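Local atomic coordinates of putative carbohydrate binding protein (Pseudomonas aeruginosa, PDB entry 3QEC), a protein that probably binds carbohydrates such as heparin, with a possible part in carbohydrate transport and biofilm formation. Residues H13-T18 / P82-Y87; V47-A52 / K134-S139; A61-L66 / Q76-D81. All blocks are in the same frame, centred on the assembly; numbering follows the deposited sequence. Where two conformers were deposited one is given.

Interaction 1 (H13-T18 / P82-Y87); sequences HEYAAT and PRRATY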
ATOM      1  N   HIS A  13       4.828 -21.898  -3.279  1.00 57.06           N
ATOM      2  CA  HIS A  13       5.544 -22.243  -2.059  0.50 55.13           C
ATOM      3  C   HIS A  13       5.608 -21.036  -1.073  1.00 59.11           C
ATOM      4  O   HIS A  13       5.433 -21.207   0.143  1.00 59.70           O
ATOM      5  CB  HIS A  13       6.951 -22.766  -2.433  0.50 55.26           C
ATOM      6  CG  HIS A  13       7.748 -21.855  -3.323  0.50 57.71           C
ATOM      7  ND1 HIS A  13       7.497 -21.767  -4.683  0.50 59.58           N
ATOM      8  CD2 HIS A  13       8.779 -21.035  -3.016  0.50 58.18           C
ATOM      9  CE1 HIS A  13       8.366 -20.887  -5.146  0.50 58.68           C
ATOM     10  NE2 HIS A  13       9.164 -20.428  -4.184  0.50 58.26           N
ATOM     11  N   GLU A  14       5.899 -19.837  -1.607  1.00 55.37           N
ATOM     12  CA  GLU A  14       6.021 -18.628  -0.787  1.00 53.65           C
ATOM     13  C   GLU A  14       4.713 -18.312  -0.076  1.00 60.42           C
ATOM     14  O   GLU A  14       4.748 -17.957   1.098  1.00 62.34           O
ATOM     15  CB  GLU A  14       6.481 -17.441  -1.630  1.00 54.06           C
ATOM     16  CG  GLU A  14       7.959 -17.506  -1.961  1.00 51.66           C
ATOM     17  CD  GLU A  14       8.477 -16.321  -2.748  1.00 64.36           C
ATOM     18  OE1 GLU A  14       8.013 -15.190  -2.487  1.00 57.13           O
ATOM     19  OE2 GLU A  14       9.381 -16.515  -3.593  1.00 61.11           O
ATOM     20  N   TYR A  15       3.560 -18.486  -0.764  1.00 55.93           N
ATOM     21  CA  TYR A  15       2.244 -18.239  -0.179  1.00 54.45           C
ATOM     22  C   TYR A  15       1.850 -19.375   0.797  1.00 59.53           C
ATOM     23  O   TYR A  15       1.286 -19.089   1.857  1.00 60.99           O
ATOM     24  CB  TYR A  15       1.190 -18.021  -1.289  1.00 54.84           C
ATOM     25  CG  TYR A  15       1.302 -16.634  -1.898  1.00 54.59           C
ATOM     26  CD1 TYR A  15       0.704 -15.533  -1.289  1.00 55.11           C
ATOM     27  CD2 TYR A  15       2.103 -16.404  -3.018  1.00 55.23           C
ATOM     28  CE1 TYR A  15       0.877 -14.243  -1.791  1.00 55.17           C
ATOM     29  CE2 TYR A  15       2.278 -15.117  -3.536  1.00 55.36           C
ATOM     30  CZ  TYR A  15       1.652 -14.040  -2.923  1.00 61.90           C
ATOM     31  OH  TYR A  15       1.804 -12.762  -3.411  1.00 58.22           O
ATOM     32  N   ALA A  16       2.197 -20.639   0.474  1.00 54.75           N
ATOM     33  CA  ALA A  16       1.902 -21.816   1.303  1.00 53.58           C
ATOM     34  C   ALA A  16       2.608 -21.749   2.677  1.00 57.15           C
ATOM     35  O   ALA A  16       2.009 -22.111   3.691  1.00 58.19           O
ATOM     36  CB  ALA A  16       2.308 -23.085   0.571  1.00 54.70           C
ATOM     37  N   ALA A  17       3.844 -21.237   2.714  1.00 51.84           N
ATOM     38  CA  ALA A  17       4.635 -21.102   3.942  1.00 49.88           C
ATOM     39  C   ALA A  17       4.106 -19.994   4.880  1.00 53.49           C
ATOM     40  O   ALA A  17       4.518 -19.948   6.034  1.00 54.38           O
ATOM     41  CB  ALA A  17       6.099 -20.834   3.593  1.00 49.64           C
ATOM     42  N   THR A  18       3.214 -19.111   4.421  1.00 49.35           N
ATOM     43  CA  THR A  18       2.740 -18.050   5.317  1.00 49.45           C
ATOM     44  C   THR A  18       1.676 -18.538   6.320  1.00 55.15           C
ATOM     45  O   THR A  18       0.818 -19.350   5.974  1.00 56.24           O
ATOM     46  CB  THR A  18       2.197 -16.828   4.531  1.00 53.60           C
ATOM     47  OG1 THR A  18       1.000 -17.173   3.847  1.00 57.25           O
ATOM     48  CG2 THR A  18       3.194 -16.268   3.550  1.00 49.34           C
ATOM     49  N   PRO A  82      -5.063 -14.462 -10.096  1.00 69.44           N
ATOM     50  CA  PRO A  82      -6.260 -14.421  -9.234  1.00 68.84           C
ATOM     51  C   PRO A  82      -6.088 -15.100  -7.869  1.00 71.78           C
ATOM     52  O   PRO A  82      -6.880 -14.816  -6.969  1.00 73.16           O
ATOM     53  CB  PRO A  82      -7.322 -15.116 -10.073  1.00 72.00           C
ATOM     54  CG  PRO A  82      -6.573 -15.929 -11.068  1.00 76.51           C
ATOM     55  CD  PRO A  82      -5.333 -15.182 -11.360  1.00 71.56           C
ATOM     56  N   ARG A  83      -5.038 -15.924  -7.685  1.00 65.39           N
ATOM     57  CA  ARG A  83      -4.762 -16.612  -6.421  1.00 63.84           C
ATOM     58  C   ARG A  83      -4.253 -15.667  -5.328  1.00 69.50           C
ATOM     59  O   ARG A  83      -4.294 -16.019  -4.147  1.00 68.83           O
ATOM     60  CB  ARG A  83      -3.729 -17.723  -6.626  1.00 60.09           C
ATOM     61  CG  ARG A  83      -4.273 -18.986  -7.281  1.00 60.40           C
ATOM     62  CD  ARG A  83      -3.148 -19.954  -7.598  1.00 60.08           C
ATOM     63  NE  ARG A  83      -2.370 -19.484  -8.746  1.00 69.42           N
ATOM     64  CZ  ARG A  83      -1.336 -20.126  -9.281  1.00 77.89           C
ATOM     65  NH1 ARG A  83      -0.943 -21.296  -8.788  1.00 56.81           N
ATOM     66  NH2 ARG A  83      -0.714 -19.625 -10.340  1.00 65.11           N
ATOM     67  N   ARG A  84      -3.732 -14.497  -5.714  1.00 67.36           N
ATOM     68  CA  ARG A  84      -3.167 -13.519  -4.782  1.00 66.06           C
ATOM     69  C   ARG A  84      -4.250 -12.831  -3.945  1.00 71.46           C
ATOM     70  O   ARG A  84      -4.019 -12.573  -2.771  1.00 71.37           O
ATOM     71  CB  ARG A  84      -2.352 -12.483  -5.572  1.00 64.31           C
ATOM     72  CG  ARG A  84      -1.887 -11.253  -4.802  1.00 61.20           C
ATOM     73  CD  ARG A  84      -2.434 -10.033  -5.484  1.00 59.46           C
ATOM     74  NE  ARG A  84      -2.159  -8.818  -4.732  1.00 55.49           N
ATOM     75  CZ  ARG A  84      -2.933  -7.742  -4.753  1.00 69.96           C
ATOM     76  NH1 ARG A  84      -4.042  -7.728  -5.485  1.00 59.62           N
ATOM     77  NH2 ARG A  84      -2.620  -6.678  -4.027  1.00 57.18           N
ATOM     78  N   ALA A  85      -5.417 -12.534  -4.541  1.00 69.39           N
ATOM     79  CA  ALA A  85      -6.520 -11.815  -3.894  1.00 69.24           C
ATOM     80  C   ALA A  85      -6.961 -12.430  -2.552  1.00 71.65           C
ATOM     81  O   ALA A  85      -7.307 -11.686  -1.641  1.00 71.24           O
ATOM     82  CB  ALA A  85      -7.710 -11.721  -4.832  1.00 71.29           C
ATOM     83  N   THR A  86      -6.905 -13.762  -2.416  1.00 67.39           N
ATOM     84  CA  THR A  86      -7.346 -14.460  -1.207  1.00 66.31           C
ATOM     85  C   THR A  86      -6.433 -14.159   0.017  1.00 66.83           C
ATOM     86  O   THR A  86      -6.867 -14.363   1.150  1.00 66.77           O
ATOM     87  CB  THR A  86      -7.518 -15.972  -1.472  1.00 77.43           C
ATOM     88  OG1 THR A  86      -8.094 -16.575  -0.320  1.00 89.33           O
ATOM     89  CG2 THR A  86      -6.231 -16.688  -1.787  1.00 72.49           C
ATOM     90  N   TYR A  87      -5.209 -13.647  -0.215  1.00 60.45           N
ATOM     91  CA  TYR A  87      -4.214 -13.317   0.809  1.00 58.33           C
ATOM     92  C   TYR A  87      -4.201 -11.823   1.190  1.00 62.26           C
ATOM     93  O   TYR A  87      -3.476 -11.448   2.109  1.00 62.14           O
ATOM     94  CB  TYR A  87      -2.814 -13.718   0.310  1.00 58.09           C
ATOM     95  CG  TYR A  87      -2.679 -15.206   0.077  1.00 59.42           C
ATOM     96  CD1 TYR A  87      -2.394 -16.073   1.130  1.00 60.06           C
ATOM     97  CD2 TYR A  87      -2.837 -15.750  -1.195  1.00 60.37           C
ATOM     98  CE1 TYR A  87      -2.283 -17.449   0.922  1.00 60.01           C
ATOM     99  CE2 TYR A  87      -2.738 -17.126  -1.412  1.00 60.75           C
ATOM    100  CZ  TYR A  87      -2.468 -17.971  -0.349  1.00 65.49           C
ATOM    101  OH  TYR A  87      -2.354 -19.322  -0.565  1.00 65.99           O
TER
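Y15 and Y87 bring their rings together where the short N-terminal helix 12-16 packs beside the helix-like turn leading into strand 89-92, beside the antiparallel sheet of what is probably a β-sandwich. The rings are inclined at 46°, with centroids 4.8 Å apart, an oblique pairing of the two rings. The approach is lopsided. Y15 presents CD1 over one face of Y87, offset toward its rim, and this atom lies 3.5 Å from Y87 CD2. Higher up the same side chain, Y15 CB makes a CH-π contact over that ring, 4.2 Å from the centroid. Both tyrosines hold CG anti to the carbonyl carbon and beside the backbone N (chi1 -77° for Y15), which turns each ring toward the other segment. Y15 OH passes R84 CG and is hydrogen-bonded to T53 OG1, while the ring also stacks with F10. R84 carries its guanidinium group away from Y15 to a salt bridge with E50, and its carbonyl oxygen lies at the edge of the Y87 ring, in plane. Beyond the rings, T18 OG1 comes obliquely to Y87 CE1, at 4.4 Å. That hydroxyl is tethered at the end of its own segment: Y15 O accepts both T18 OG1 at 2.8 Å and T18 N at 3.2 Å.

Interaction 2 (V47-A52 / K134-S139); sequences VALEPA and KLVTVS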
ATOM      1  N   VAL A  47      -6.601   0.861   2.160  1.00 61.39           N
ATOM      2  CA  VAL A  47      -5.227   0.444   2.498  1.00 59.37           C
ATOM      3  C   VAL A  47      -5.177  -1.088   2.401  1.00 61.62           C
ATOM      4  O   VAL A  47      -6.043  -1.759   2.950  1.00 62.23           O
ATOM      5  CB  VAL A  47      -4.766   0.970   3.901  1.00 61.42           C
ATOM      6  CG1 VAL A  47      -3.365   0.483   4.252  1.00 59.39           C
ATOM      7  CG2 VAL A  47      -4.828   2.491   3.975  1.00 61.51           C
ATOM      8  N   ALA A  48      -4.200  -1.624   1.676  1.00 57.09           N
ATOM      9  CA  ALA A  48      -4.011  -3.065   1.483  1.00 55.62           C
ATOM     10  C   ALA A  48      -2.828  -3.585   2.298  1.00 57.66           C
ATOM     11  O   ALA A  48      -1.792  -2.918   2.402  1.00 55.66           O
ATOM     12  CB  ALA A  48      -3.792  -3.376   0.006  1.00 56.05           C
ATOM     13  N   LEU A  49      -2.983  -4.794   2.850  1.00 53.48           N
ATOM     14  CA  LEU A  49      -1.936  -5.476   3.612  1.00 51.92           C
ATOM     15  C   LEU A  49      -1.855  -6.919   3.100  1.00 57.31           C
ATOM     16  O   LEU A  49      -2.849  -7.645   3.168  1.00 58.50           O
ATOM     17  CB  LEU A  49      -2.249  -5.398   5.122  1.00 51.19           C
ATOM     18  CG  LEU A  49      -1.299  -6.110   6.064  1.00 51.97           C
ATOM     19  CD1 LEU A  49      -0.144  -5.218   6.431  1.00 49.97           C
ATOM     20  CD2 LEU A  49      -2.027  -6.548   7.305  1.00 50.98           C
ATOM     21  N   GLU A  50      -0.709  -7.307   2.519  1.00 53.51           N
ATOM     22  CA  GLU A  50      -0.545  -8.636   1.916  1.00 53.73           C
ATOM     23  C   GLU A  50       0.858  -9.237   2.148  1.00 58.41           C
ATOM     24  O   GLU A  50       1.783  -8.467   2.394  1.00 57.86           O
ATOM     25  CB  GLU A  50      -0.815  -8.546   0.404  1.00 55.58           C
ATOM     26  CG  GLU A  50       0.162  -7.690  -0.395  1.00 57.98           C
ATOM     27  CD  GLU A  50      -0.251  -7.588  -1.846  1.00 69.13           C
ATOM     28  OE1 GLU A  50      -0.330  -8.643  -2.517  1.00 58.41           O
ATOM     29  OE2 GLU A  50      -0.571  -6.465  -2.291  1.00 62.14           O
ATOM     30  N   PRO A  51       1.045 -10.588   2.015  1.00 54.06           N
ATOM     31  CA  PRO A  51       2.397 -11.172   2.190  1.00 51.86           C
ATOM     32  C   PRO A  51       3.477 -10.520   1.304  1.00 55.06           C
ATOM     33  O   PRO A  51       3.211 -10.237   0.133  1.00 54.36           O
ATOM     34  CB  PRO A  51       2.193 -12.647   1.796  1.00 53.18           C
ATOM     35  CG  PRO A  51       0.740 -12.910   2.052  1.00 58.00           C
ATOM     36  CD  PRO A  51       0.038 -11.638   1.712  1.00 54.67           C
ATOM     37  N   ALA A  52       4.695 -10.277   1.869  1.00 51.68           N
ATOM     38  CA  ALA A  52       5.826  -9.678   1.144  1.00 52.04           C
ATOM     39  C   ALA A  52       6.571 -10.762   0.341  1.00 59.83           C
ATOM     40  O   ALA A  52       7.589 -11.281   0.797  1.00 61.26           O
ATOM     41  CB  ALA A  52       6.773  -8.975   2.116  1.00 51.68           C
ATOM     42  N   LYS A 134       5.123   0.377   1.948  1.00 55.52           N
ATOM     43  CA  LYS A 134       6.156   0.102   2.955  1.00 53.89           C
ATOM     44  C   LYS A 134       6.126  -1.372   3.374  1.00 56.90           C
ATOM     45  O   LYS A 134       5.111  -2.065   3.163  1.00 57.43           O
ATOM     46  CB  LYS A 134       5.947   1.001   4.201  1.00 55.46           C
ATOM     47  CG  LYS A 134       6.160   2.502   3.970  1.00 56.91           C
ATOM     48  CD  LYS A 134       7.637   2.880   3.971  1.00 60.58           C
ATOM     49  CE  LYS A 134       7.866   4.307   3.567  1.00 62.66           C
ATOM     50  NZ  LYS A 134       9.293   4.669   3.698  1.00 65.98           N
ATOM     51  N   LEU A 135       7.230  -1.847   3.980  1.00 50.92           N
ATOM     52  CA  LEU A 135       7.332  -3.186   4.555  1.00 49.84           C
ATOM     53  C   LEU A 135       6.968  -3.136   6.046  1.00 55.38           C
ATOM     54  O   LEU A 135       7.460  -2.245   6.759  1.00 55.33           O
ATOM     55  CB  LEU A 135       8.762  -3.753   4.404  1.00 49.61           C
ATOM     56  CG  LEU A 135       9.201  -4.367   3.055  1.00 54.27           C
ATOM     57  CD1 LEU A 135      10.730  -4.402   2.949  1.00 52.95           C
ATOM     58  CD2 LEU A 135       8.639  -5.800   2.862  1.00 55.33           C
ATOM     59  N   VAL A 136       6.164  -4.119   6.544  1.00 51.33           N
ATOM     60  CA  VAL A 136       5.863  -4.224   7.989  1.00 50.25           C
ATOM     61  C   VAL A 136       6.069  -5.698   8.423  1.00 55.57           C
ATOM     62  O   VAL A 136       5.577  -6.615   7.768  1.00 57.75           O
ATOM     63  CB  VAL A 136       4.480  -3.632   8.433  1.00 52.37           C
ATOM     64  CG1 VAL A 136       3.322  -4.164   7.599  1.00 51.43           C
ATOM     65  CG2 VAL A 136       4.224  -3.828   9.927  1.00 51.65           C
ATOM     66  N   THR A 137       6.828  -5.906   9.503  1.00 51.46           N
ATOM     67  CA  THR A 137       7.116  -7.215  10.091  1.00 51.79           C
ATOM     68  C   THR A 137       6.261  -7.417  11.353  1.00 55.68           C
ATOM     69  O   THR A 137       6.115  -6.500  12.168  1.00 55.27           O
ATOM     70  CB  THR A 137       8.626  -7.354  10.403  1.00 61.31           C
ATOM     71  OG1 THR A 137       9.362  -7.193   9.194  1.00 62.19           O
ATOM     72  CG2 THR A 137       8.968  -8.702  10.959  1.00 57.88           C
ATOM     73  N   VAL A 138       5.700  -8.625  11.513  1.00 51.98           N
ATOM     74  CA  VAL A 138       4.858  -8.945  12.665  1.00 51.50           C
ATOM     75  C   VAL A 138       5.374 -10.232  13.296  1.00 55.30           C
ATOM     76  O   VAL A 138       5.416 -11.251  12.612  1.00 55.40           O
ATOM     77  CB  VAL A 138       3.348  -9.024  12.283  1.00 54.23           C
ATOM     78  CG1 VAL A 138       2.470  -9.276  13.515  1.00 53.71           C
ATOM     79  CG2 VAL A 138       2.901  -7.751  11.546  1.00 53.86           C
ATOM     80  N   SER A 139       5.788 -10.172  14.581  1.00 51.83           N
ATOM     81  CA  SER A 139       6.302 -11.309  15.362  1.00 52.32           C
ATOM     82  C   SER A 139       5.321 -11.649  16.473  1.00 57.32           C
ATOM     83  O   SER A 139       4.667 -12.692  16.424  1.00 57.53           O
ATOM     84  CB  SER A 139       7.685 -11.004  15.924  1.00 57.92           C
ATOM     85  OG  SER A 139       8.564 -10.702  14.851  1.00 72.18           O
TER
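Segments 47-52 and 134-139 are extended and belong to one antiparallel sheet, but they are not neighbours in it: strand 107-120 runs between them and pairs with both, so both have the same sense in the sheet, but their short segments are steeply inclined to one another. Their closest backbone approach joins the end of the first to the start of the second, with A52 CA 7.5 Å from L135 CA. Contact is therefore left to two pairs of aliphatic side chains reaching across the intervening strand, one on each face of the sheet. On the inner face, L49 CD1 meets V136 CG1 at 3.8 Å, methyl to methyl, and the two side chains cross at about a right angle. L49 extends with CG anti to the backbone N (chi1 177°), which carries its branch out from the strand. V136 answers with the methyl lying between its backbone N and carbonyl carbon (chi1 51°). On the outer face, A52 CB points toward segment 134-139 and touches L135 CD2, also at 3.8 Å. L135 CB is not directed at the other segment; the contact is made by the terminal methyl CD2. L49 and V136 are buried, with F101, I104 and V146 packed round them, whereas L135 lies exposed over Y110, about 4 Å from a bound triethylene glycol that probably comes from the crystallisation liquor. Packing of L49 and V136 against residues of strands 98-104 and 146-148, which belong to the other sheet, is consistent with the interior of a β-sandwich.

Interaction 3 (A61-L66 / Q76-D81); sequences AKFGNL and QPPVLD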
ATOM      1  N   ALA A  61       8.041  -2.561  -6.932  1.00 57.36           N
ATOM      2  CA  ALA A  61       9.227  -1.846  -7.402  1.00 57.59           C
ATOM      3  C   ALA A  61       8.854  -0.896  -8.545  1.00 64.51           C
ATOM      4  O   ALA A  61       9.299   0.251  -8.555  1.00 65.55           O
ATOM      5  CB  ALA A  61      10.297  -2.827  -7.867  1.00 58.43           C
ATOM      6  N   LYS A  62       8.002  -1.357  -9.484  1.00 62.02           N
ATOM      7  CA  LYS A  62       7.607  -0.534 -10.622  1.00 62.95           C
ATOM      8  C   LYS A  62       6.379   0.368 -10.305  1.00 67.53           C
ATOM      9  O   LYS A  62       6.331   1.469 -10.847  1.00 69.07           O
ATOM     10  CB  LYS A  62       7.351  -1.401 -11.882  1.00 65.17           C
ATOM     11  N   PHE A  63       5.414  -0.055  -9.436  1.00 61.66           N
ATOM     12  CA  PHE A  63       4.198   0.757  -9.234  1.00 60.88           C
ATOM     13  C   PHE A  63       3.842   1.127  -7.781  1.00 64.19           C
ATOM     14  O   PHE A  63       2.829   1.803  -7.572  1.00 65.07           O
ATOM     15  CB  PHE A  63       2.975   0.034  -9.852  1.00 62.51           C
ATOM     16  CG  PHE A  63       3.182  -0.463 -11.263  1.00 65.27           C
ATOM     17  CD1 PHE A  63       3.132   0.415 -12.346  1.00 69.99           C
ATOM     18  CD2 PHE A  63       3.471  -1.803 -11.510  1.00 66.63           C
ATOM     19  CE1 PHE A  63       3.359  -0.040 -13.653  1.00 71.85           C
ATOM     20  CE2 PHE A  63       3.706  -2.256 -12.814  1.00 70.95           C
ATOM     21  CZ  PHE A  63       3.647  -1.372 -13.878  1.00 70.64           C
ATOM     22  N   GLY A  64       4.652   0.720  -6.817  1.00 59.49           N
ATOM     23  CA  GLY A  64       4.364   0.907  -5.396  1.00 58.48           C
ATOM     24  C   GLY A  64       4.624   2.253  -4.758  1.00 62.51           C
ATOM     25  O   GLY A  64       3.975   2.578  -3.758  1.00 61.94           O
ATOM     26  N   ASN A  65       5.600   3.023  -5.282  1.00 58.69           N
ATOM     27  CA  ASN A  65       5.944   4.348  -4.750  1.00 58.43           C
ATOM     28  C   ASN A  65       6.117   5.307  -5.928  1.00 64.74           C
ATOM     29  O   ASN A  65       7.176   5.896  -6.130  1.00 66.20           O
ATOM     30  CB  ASN A  65       7.194   4.277  -3.854  1.00 54.39           C
ATOM     31  CG  ASN A  65       6.950   3.616  -2.516  1.00 65.31           C
ATOM     32  OD1 ASN A  65       6.331   4.196  -1.610  1.00 55.95           O
ATOM     33  ND2 ASN A  65       7.456   2.391  -2.354  1.00 49.24           N
ATOM     34  N   LEU A  66       5.044   5.450  -6.714  1.00 60.78           N
ATOM     35  CA  LEU A  66       5.056   6.201  -7.954  1.00 60.63           C
ATOM     36  C   LEU A  66       4.054   7.340  -7.943  1.00 67.35           C
ATOM     37  O   LEU A  66       2.851   7.120  -7.744  1.00 66.88           O
ATOM     38  CB  LEU A  66       4.750   5.202  -9.109  1.00 60.00           C
ATOM     39  CG  LEU A  66       4.656   5.717 -10.563  1.00 64.41           C
ATOM     40  CD1 LEU A  66       5.931   6.428 -11.009  1.00 62.77           C
ATOM     41  CD2 LEU A  66       4.292   4.581 -11.513  1.00 65.08           C
ATOM     42  N   GLN A  76       0.881   0.307 -18.482  1.00105.27           N
ATOM     43  CA  GLN A  76      -0.245  -0.010 -17.596  1.00102.80           C
ATOM     44  C   GLN A  76       0.136  -1.155 -16.630  1.00 99.11           C
ATOM     45  O   GLN A  76       0.781  -2.116 -17.078  1.00 98.26           O
ATOM     46  CB  GLN A  76      -1.504  -0.382 -18.412  1.00106.30           C
ATOM     47  CG  GLN A  76      -2.136   0.790 -19.176  1.00131.94           C
ATOM     48  CD  GLN A  76      -2.493   1.968 -18.291  1.00156.18           C
ATOM     49  OE1 GLN A  76      -3.142   1.828 -17.241  1.00150.54           O
ATOM     50  NE2 GLN A  76      -2.064   3.157 -18.699  1.00149.49           N
ATOM     51  N   PRO A  77      -0.232  -1.093 -15.317  1.00 89.91           N
ATOM     52  CA  PRO A  77       0.122  -2.197 -14.407  1.00 86.24           C
ATOM     53  C   PRO A  77      -0.492  -3.514 -14.882  1.00 86.61           C
ATOM     54  O   PRO A  77      -1.618  -3.516 -15.396  1.00 86.93           O
ATOM     55  CB  PRO A  77      -0.437  -1.749 -13.050  1.00 86.38           C
ATOM     56  CG  PRO A  77      -0.581  -0.282 -13.166  1.00 91.94           C
ATOM     57  CD  PRO A  77      -0.977  -0.045 -14.594  1.00 90.34           C
ATOM     58  N   PRO A  78       0.266  -4.626 -14.810  1.00 79.88           N
ATOM     59  CA  PRO A  78      -0.278  -5.902 -15.283  1.00 79.75           C
ATOM     60  C   PRO A  78      -1.371  -6.459 -14.368  1.00 82.14           C
ATOM     61  O   PRO A  78      -1.498  -6.059 -13.197  1.00 80.01           O
ATOM     62  CB  PRO A  78       0.948  -6.816 -15.287  1.00 80.90           C
ATOM     63  CG  PRO A  78       1.823  -6.273 -14.216  1.00 83.44           C
ATOM     64  CD  PRO A  78       1.627  -4.791 -14.254  1.00 79.51           C
ATOM     65  N   VAL A  79      -2.165  -7.390 -14.924  1.00 78.79           N
ATOM     66  CA  VAL A  79      -3.227  -8.101 -14.217  1.00 77.23           C
ATOM     67  C   VAL A  79      -2.535  -9.160 -13.363  1.00 76.99           C
ATOM     68  O   VAL A  79      -1.725  -9.938 -13.876  1.00 77.04           O
ATOM     69  CB  VAL A  79      -4.286  -8.696 -15.193  1.00 82.80           C
ATOM     70  CG1 VAL A  79      -5.410  -9.407 -14.437  1.00 82.01           C
ATOM     71  CG2 VAL A  79      -4.862  -7.612 -16.100  1.00 84.15           C
ATOM     72  N   LEU A  80      -2.809  -9.145 -12.059  1.00 70.13           N
ATOM     73  CA  LEU A  80      -2.193 -10.062 -11.104  1.00 67.48           C
ATOM     74  C   LEU A  80      -2.907 -11.401 -11.084  1.00 71.64           C
ATOM     75  O   LEU A  80      -4.101 -11.459 -11.380  1.00 73.20           O
ATOM     76  CB  LEU A  80      -2.176  -9.437  -9.698  1.00 65.37           C
ATOM     77  CG  LEU A  80      -1.395  -8.116  -9.564  1.00 68.21           C
ATOM     78  CD1 LEU A  80      -1.591  -7.514  -8.217  1.00 66.34           C
ATOM     79  CD2 LEU A  80       0.085  -8.322  -9.795  1.00 69.87           C
ATOM     80  N   ASP A  81      -2.170 -12.480 -10.745  1.00 66.65           N
ATOM     81  CA  ASP A  81      -2.703 -13.842 -10.644  1.00 66.06           C
ATOM     82  C   ASP A  81      -3.930 -13.835  -9.695  1.00 71.65           C
ATOM     83  O   ASP A  81      -3.871 -13.234  -8.607  1.00 70.62           O
ATOM     84  CB  ASP A  81      -1.606 -14.811 -10.156  1.00 65.94           C
ATOM     85  CG  ASP A  81      -1.939 -16.295 -10.268  1.00 70.25           C
ATOM     86  OD1 ASP A  81      -2.799 -16.767  -9.511  1.00 70.23           O
ATOM     87  OD2 ASP A  81      -1.275 -16.999 -11.060  1.00 75.16           O
TER
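The F63 backbone oxygen is hydrogen-bonded to T131 OG1, a hydroxyl that also bonds L66 N, while the F63 ring packs on P77 and P78. T131 OG1 thus joins helix 54-63 and the chain after it to strand 125-138, helped by the L66-T131 backbone pairing and by N65 OD1 to T133 N. The contact between the two segments rests mainly on carbon-to-carbon packing. P77 lies over one face of the F63 ring: its CB makes a CH-π contact 4.0 Å from the centroid and only 1° off the ring normal, almost exactly above the centre. On the same face P77 CA is displaced toward F63 CZ, 3.7 Å away, and P77 CG stands above the CD1-CE1 side, 3.9 Å from F63 CD1. The opposite face of the ring is covered by K62 CB from the same helix, 3.8 Å above the plane and displaced toward the rim, so the phenyl group is sandwiched. In the fold, this is where the long loop between helix 54-63 and strand 89-92 returns to the helix in an extended, polyproline-II-like conformation, with L80 following onto Y55, M56 and Y59, whose own ring meets that of F63 with the planes at about 45°. P78 comes from the opposite direction to F63 and approaches the ring obliquely, its CD 3.6 Å from F63 CE2. The F63 ring reaches the prolines with CG anti to the carbonyl carbon (chi1 -49°).

In the fold
Along the chain the segments come in the order 13-18, 47-52, 61-66, 76-81, 82-87 and 134-139, so interactions 1 and 2 cross, whereas interaction 3 is nested inside the loops closed by both. The centres of interactions 1 and 2 lie 14 Å apart; interaction 3 is about 17 Å from each. Interactions 1 and 2 touch directly, through the salt bridge from R84 NH2 to E50 OE2 (2.7 Å) and the packing of Y15, T18 and Y87 on P51. Interaction 3 adjoins interaction 1 only in sequence, at D81 and P82. Interaction 1 joins helix 12-16 to the chain before strand 89-92, and interaction 3 joins the loop to helix 54-63, both beside the antiparallel sheet that carries interaction 2.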